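Long-range contact in Uly1 (Catenovulum maritimum, PDB 7DRQ), which binds calcium and, as an ulvan lyase of polysaccharide lyase family 24, probably cleaves the marine algal polysaccharide ulvan by elimination: residues V55-G67 / H73-K85. Numbering follows the deposited sequence.
Sequences VYKNYVFMTWYRG and HVMLTRYNTLTGK
Strands 59-65 and 73-80 are the two middle strands of a four-stranded antiparallel sheet, a blade of the beta-propeller fold, and form its central hairpin. Backbone bonds run both ways at Val60-Tyr79, Met62-Thr77 and Trp64-Met75; the longest, Trp64 N to Met75 O, measures 3.3 Å. On the Trp64 face, CG of that residue sits between its own N and carbonyl carbon (chi1 49°), which swings the indole across to the partner strand. Its NE1 gives a nearly straight, in-plane bond of 2.9 Å to Thr77 OG1, while selenomethionine Met75 lies over the ring, CG 3.6 Å from the centroid of the six-membered ring. A bend at chi2 (-69°) carries Met75 SE over one face of the Arg66 guanidinium, and chi3 turns CE toward Arg66 NH1. Cutting Trp64 back to an alanine is likely to cost Thr77 OG1 its indole donor and open a gap against Met75. On the other face Arg78 runs alongside Phe61 and Tyr59, its CG over one face of the Phe61 ring, a CH-pi contact 4.0 Å from the centroid, and its CD 3.4 Å from Tyr59 CD1, with its guanidinium tilted 26° from the Tyr59 ring; its NH2 salt-bridges Asp162 and its NH1 hydrogen-bonds Ala158 O. At the far end, Asn58 ND2 reaches Asn80 OD1 (3.0 Å) from above the carbonyl plane, and Leu82 N meets that oxygen from the opposite face in an Asx turn, so two donors hold the Asn80 amide. Strands 53-56 and 86-91 flank the pair and complete the blade: Thr77 OG1 also bonds Thr88 OG1, and Arg66 forms salt bridges through NE to Asp71 and NH1 to Glu90. Beneath the Trp64 face, strands 3-15 and 455-462 of the adjoining sheet pack through Thr11 and Tyr459.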
# COMPACT_ATOMS: atom_id res chain seq x y z
N VAL A 55 13.23 -3.05 -4.68
CA VAL A 55 14.55 -3.18 -5.30
C VAL A 55 15.60 -3.23 -4.20
O VAL A 55 15.61 -2.37 -3.31
CB VAL A 55 14.83 -2.04 -6.29
CG1 VAL A 55 16.18 -2.27 -6.98
CG2 VAL A 55 13.74 -2.00 -7.35
N TYR A 56 16.46 -4.24 -4.26
CA TYR A 56 17.56 -4.41 -3.32
C TYR A 56 18.80 -4.78 -4.12
O TYR A 56 18.82 -5.83 -4.76
CB TYR A 56 17.26 -5.50 -2.28
CG TYR A 56 18.49 -5.92 -1.51
CD1 TYR A 56 19.05 -5.07 -0.56
CD2 TYR A 56 19.10 -7.14 -1.73
CE1 TYR A 56 20.19 -5.43 0.14
CE2 TYR A 56 20.23 -7.51 -1.04
CZ TYR A 56 20.78 -6.66 -0.11
OH TYR A 56 21.91 -7.02 0.58
N LYS A 57 19.82 -3.91 -4.08
CA LYS A 57 21.00 -4.08 -4.92
C LYS A 57 20.58 -4.31 -6.37
O LYS A 57 19.88 -3.47 -6.95
CB LYS A 57 21.88 -5.22 -4.39
CG LYS A 57 22.43 -4.96 -2.99
CD LYS A 57 23.41 -6.02 -2.55
CE LYS A 57 24.22 -5.56 -1.34
NZ LYS A 57 24.62 -4.13 -1.47
N ASN A 58 20.97 -5.44 -6.95
CA ASN A 58 20.66 -5.74 -8.34
C ASN A 58 19.44 -6.64 -8.51
O ASN A 58 19.30 -7.30 -9.56
CB ASN A 58 21.88 -6.37 -9.03
CG ASN A 58 22.39 -7.60 -8.29
OD1 ASN A 58 22.99 -7.49 -7.23
ND2 ASN A 58 22.16 -8.78 -8.87
N TYR A 59 18.52 -6.65 -7.56
CA TYR A 59 17.38 -7.55 -7.61
C TYR A 59 16.09 -6.76 -7.51
O TYR A 59 15.96 -5.89 -6.64
CB TYR A 59 17.44 -8.58 -6.49
CG TYR A 59 18.71 -9.40 -6.47
CD1 TYR A 59 18.90 -10.44 -7.36
CD2 TYR A 59 19.71 -9.13 -5.53
CE1 TYR A 59 20.08 -11.21 -7.32
CE2 TYR A 59 20.87 -9.87 -5.49
CZ TYR A 59 21.05 -10.91 -6.38
OH TYR A 59 22.21 -11.64 -6.32
N VAL A 60 15.14 -7.06 -8.38
CA VAL A 60 13.79 -6.51 -8.29
C VAL A 60 12.87 -7.63 -7.83
O VAL A 60 12.71 -8.63 -8.54
CB VAL A 60 13.31 -5.93 -9.63
CG1 VAL A 60 11.97 -5.22 -9.43
CG2 VAL A 60 14.34 -4.97 -10.18
N PHE A 61 12.26 -7.46 -6.66
CA PHE A 61 11.33 -8.44 -6.11
C PHE A 61 9.90 -7.99 -6.39
O PHE A 61 9.54 -6.85 -6.10
CB PHE A 61 11.56 -8.60 -4.61
CG PHE A 61 12.88 -9.23 -4.26
CD1 PHE A 61 14.02 -8.44 -4.15
CD2 PHE A 61 12.99 -10.59 -4.05
CE1 PHE A 61 15.24 -9.01 -3.83
CE2 PHE A 61 14.20 -11.17 -3.73
CZ PHE A 61 15.33 -10.38 -3.62
N MSE A 62 9.10 -8.89 -6.98
CA MSE A 62 7.72 -8.57 -7.33
C MSE A 62 6.78 -9.70 -6.92
O MSE A 62 7.06 -10.87 -7.18
CB MSE A 62 7.60 -8.31 -8.83
CG MSE A 62 8.38 -7.10 -9.28
SE MSE A 62 8.44 -7.05 -11.25
CE MSE A 62 9.97 -8.21 -11.58
N THR A 63 5.67 -9.34 -6.28
CA THR A 63 4.68 -10.32 -5.86
C THR A 63 3.45 -10.24 -6.76
O THR A 63 3.18 -9.22 -7.39
CB THR A 63 4.25 -10.10 -4.41
OG1 THR A 63 3.55 -8.86 -4.30
CG2 THR A 63 5.47 -10.09 -3.47
N TRP A 64 2.69 -11.33 -6.77
CA TRP A 64 1.46 -11.43 -7.54
C TRP A 64 0.78 -12.74 -7.17
O TRP A 64 1.44 -13.69 -6.75
CB TRP A 64 1.73 -11.38 -9.06
CG TRP A 64 2.84 -12.30 -9.57
CD1 TRP A 64 4.19 -12.16 -9.37
CD2 TRP A 64 2.68 -13.46 -10.40
NE1 TRP A 64 4.87 -13.17 -10.01
CE2 TRP A 64 3.97 -13.98 -10.64
CE3 TRP A 64 1.58 -14.12 -10.95
CZ2 TRP A 64 4.18 -15.13 -11.40
CZ3 TRP A 64 1.79 -15.25 -11.71
CH2 TRP A 64 3.08 -15.74 -11.94
N TYR A 65 -0.54 -12.76 -7.30
CA TYR A 65 -1.29 -14.01 -7.32
C TYR A 65 -1.35 -14.52 -8.76
O TYR A 65 -1.49 -13.73 -9.70
CB TYR A 65 -2.72 -13.80 -6.82
CG TYR A 65 -2.84 -13.47 -5.36
CD1 TYR A 65 -2.77 -14.48 -4.40
CD2 TYR A 65 -3.05 -12.16 -4.94
CE1 TYR A 65 -2.89 -14.18 -3.05
CE2 TYR A 65 -3.16 -11.86 -3.60
CZ TYR A 65 -3.09 -12.87 -2.67
OH TYR A 65 -3.21 -12.54 -1.35
N ARG A 66 -1.27 -15.85 -8.92
CA ARG A 66 -1.31 -16.49 -10.23
C ARG A 66 -2.73 -16.94 -10.58
O ARG A 66 -3.45 -17.47 -9.73
CB ARG A 66 -0.36 -17.68 -10.26
CG ARG A 66 -0.29 -18.37 -11.63
CD ARG A 66 0.73 -19.50 -11.63
NE ARG A 66 0.27 -20.56 -10.74
CZ ARG A 66 1.04 -21.53 -10.25
NH1 ARG A 66 2.33 -21.58 -10.58
NH2 ARG A 66 0.52 -22.43 -9.44
N GLY A 67 -3.14 -16.73 -11.84
CA GLY A 67 -4.45 -17.17 -12.28
C GLY A 67 -4.43 -18.61 -12.79
O GLY A 67 -3.38 -19.22 -12.92
N HIS A 73 -2.39 -18.93 -6.52
CA HIS A 73 -1.27 -19.10 -5.61
C HIS A 73 -0.49 -17.81 -5.45
O HIS A 73 -0.37 -17.00 -6.38
CB HIS A 73 -0.33 -20.20 -6.10
CG HIS A 73 -0.79 -21.58 -5.75
ND1 HIS A 73 -0.42 -22.21 -4.58
CD2 HIS A 73 -1.57 -22.45 -6.43
CE1 HIS A 73 -0.97 -23.41 -4.55
NE2 HIS A 73 -1.68 -23.58 -5.65
N VAL A 74 0.05 -17.62 -4.24
CA VAL A 74 0.95 -16.51 -3.95
C VAL A 74 2.29 -16.74 -4.65
O VAL A 74 2.91 -17.80 -4.49
CB VAL A 74 1.14 -16.38 -2.43
CG1 VAL A 74 2.31 -15.46 -2.10
CG2 VAL A 74 -0.16 -15.88 -1.76
N MSE A 75 2.74 -15.76 -5.42
CA MSE A 75 4.00 -15.88 -6.16
C MSE A 75 4.99 -14.79 -5.80
O MSE A 75 4.59 -13.66 -5.51
CB MSE A 75 3.78 -15.82 -7.68
CG MSE A 75 2.56 -16.56 -8.19
SE MSE A 75 2.75 -18.49 -8.04
CE MSE A 75 4.32 -18.80 -9.18
N LEU A 76 6.28 -15.12 -5.85
CA LEU A 76 7.35 -14.15 -5.64
C LEU A 76 8.36 -14.30 -6.77
O LEU A 76 8.94 -15.38 -6.94
CB LEU A 76 8.02 -14.36 -4.27
CG LEU A 76 9.29 -13.52 -4.08
CD1 LEU A 76 8.96 -12.03 -4.14
CD2 LEU A 76 10.01 -13.87 -2.77
N THR A 77 8.55 -13.24 -7.55
CA THR A 77 9.47 -13.23 -8.68
C THR A 77 10.64 -12.32 -8.36
O THR A 77 10.46 -11.24 -7.79
CB THR A 77 8.78 -12.74 -9.96
OG1 THR A 77 7.71 -13.62 -10.30
CG2 THR A 77 9.78 -12.70 -11.13
N ARG A 78 11.85 -12.75 -8.72
CA ARG A 78 13.04 -11.93 -8.55
C ARG A 78 13.70 -11.76 -9.91
O ARG A 78 14.08 -12.75 -10.53
CB ARG A 78 14.01 -12.56 -7.55
CG ARG A 78 15.21 -11.67 -7.25
CD ARG A 78 16.24 -12.40 -6.38
NE ARG A 78 16.89 -13.47 -7.12
CZ ARG A 78 17.82 -14.29 -6.62
NH1 ARG A 78 18.23 -14.14 -5.35
NH2 ARG A 78 18.34 -15.25 -7.38
N TYR A 79 13.81 -10.52 -10.36
CA TYR A 79 14.50 -10.17 -11.60
C TYR A 79 15.89 -9.64 -11.26
O TYR A 79 16.04 -8.77 -10.40
CB TYR A 79 13.69 -9.12 -12.38
CG TYR A 79 14.46 -8.49 -13.51
CD1 TYR A 79 14.64 -9.17 -14.71
CD2 TYR A 79 15.03 -7.23 -13.38
CE1 TYR A 79 15.36 -8.61 -15.75
CE2 TYR A 79 15.76 -6.65 -14.44
CZ TYR A 79 15.91 -7.35 -15.61
OH TYR A 79 16.63 -6.79 -16.65
N ASN A 80 16.90 -10.17 -11.95
CA ASN A 80 18.28 -9.76 -11.74
C ASN A 80 18.63 -8.73 -12.81
O ASN A 80 18.68 -9.07 -13.99
CB ASN A 80 19.22 -10.97 -11.79
CG ASN A 80 20.65 -10.62 -11.38
OD1 ASN A 80 21.12 -9.50 -11.60
ND2 ASN A 80 21.36 -11.60 -10.81
N THR A 81 18.84 -7.49 -12.38
CA THR A 81 19.13 -6.42 -13.33
C THR A 81 20.48 -6.59 -14.02
O THR A 81 20.71 -5.97 -15.06
CB THR A 81 19.11 -5.06 -12.63
OG1 THR A 81 20.16 -5.01 -11.65
CG2 THR A 81 17.76 -4.82 -11.95
N LEU A 82 21.37 -7.40 -13.45
CA LEU A 82 22.69 -7.61 -14.04
C LEU A 82 22.68 -8.69 -15.12
O LEU A 82 23.44 -8.60 -16.08
CB LEU A 82 23.70 -7.99 -12.96
CG LEU A 82 23.92 -6.97 -11.85
CD1 LEU A 82 24.83 -7.55 -10.78
CD2 LEU A 82 24.45 -5.66 -12.40
N THR A 83 21.84 -9.71 -14.97
CA THR A 83 21.79 -10.80 -15.93
C THR A 83 20.58 -10.74 -16.85
O THR A 83 20.58 -11.40 -17.89
CB THR A 83 21.80 -12.14 -15.21
OG1 THR A 83 20.60 -12.25 -14.42
CG2 THR A 83 23.01 -12.24 -14.28
N GLY A 84 19.55 -9.97 -16.50
CA GLY A 84 18.32 -9.99 -17.26
C GLY A 84 17.45 -11.20 -17.03
O GLY A 84 16.43 -11.35 -17.72
N LYS A 85 17.79 -12.06 -16.07
CA LYS A 85 17.05 -13.29 -15.82
C LYS A 85 16.13 -13.15 -14.61
O LYS A 85 16.38 -12.34 -13.72
CB LYS A 85 18.00 -14.47 -15.61
CG LYS A 85 19.09 -14.54 -16.69
CD LYS A 85 18.67 -15.40 -17.87
CE LYS A 85 19.49 -15.07 -19.12
NZ LYS A 85 19.01 -13.84 -19.83
O HOH W 1 23.90 -11.51 -9.59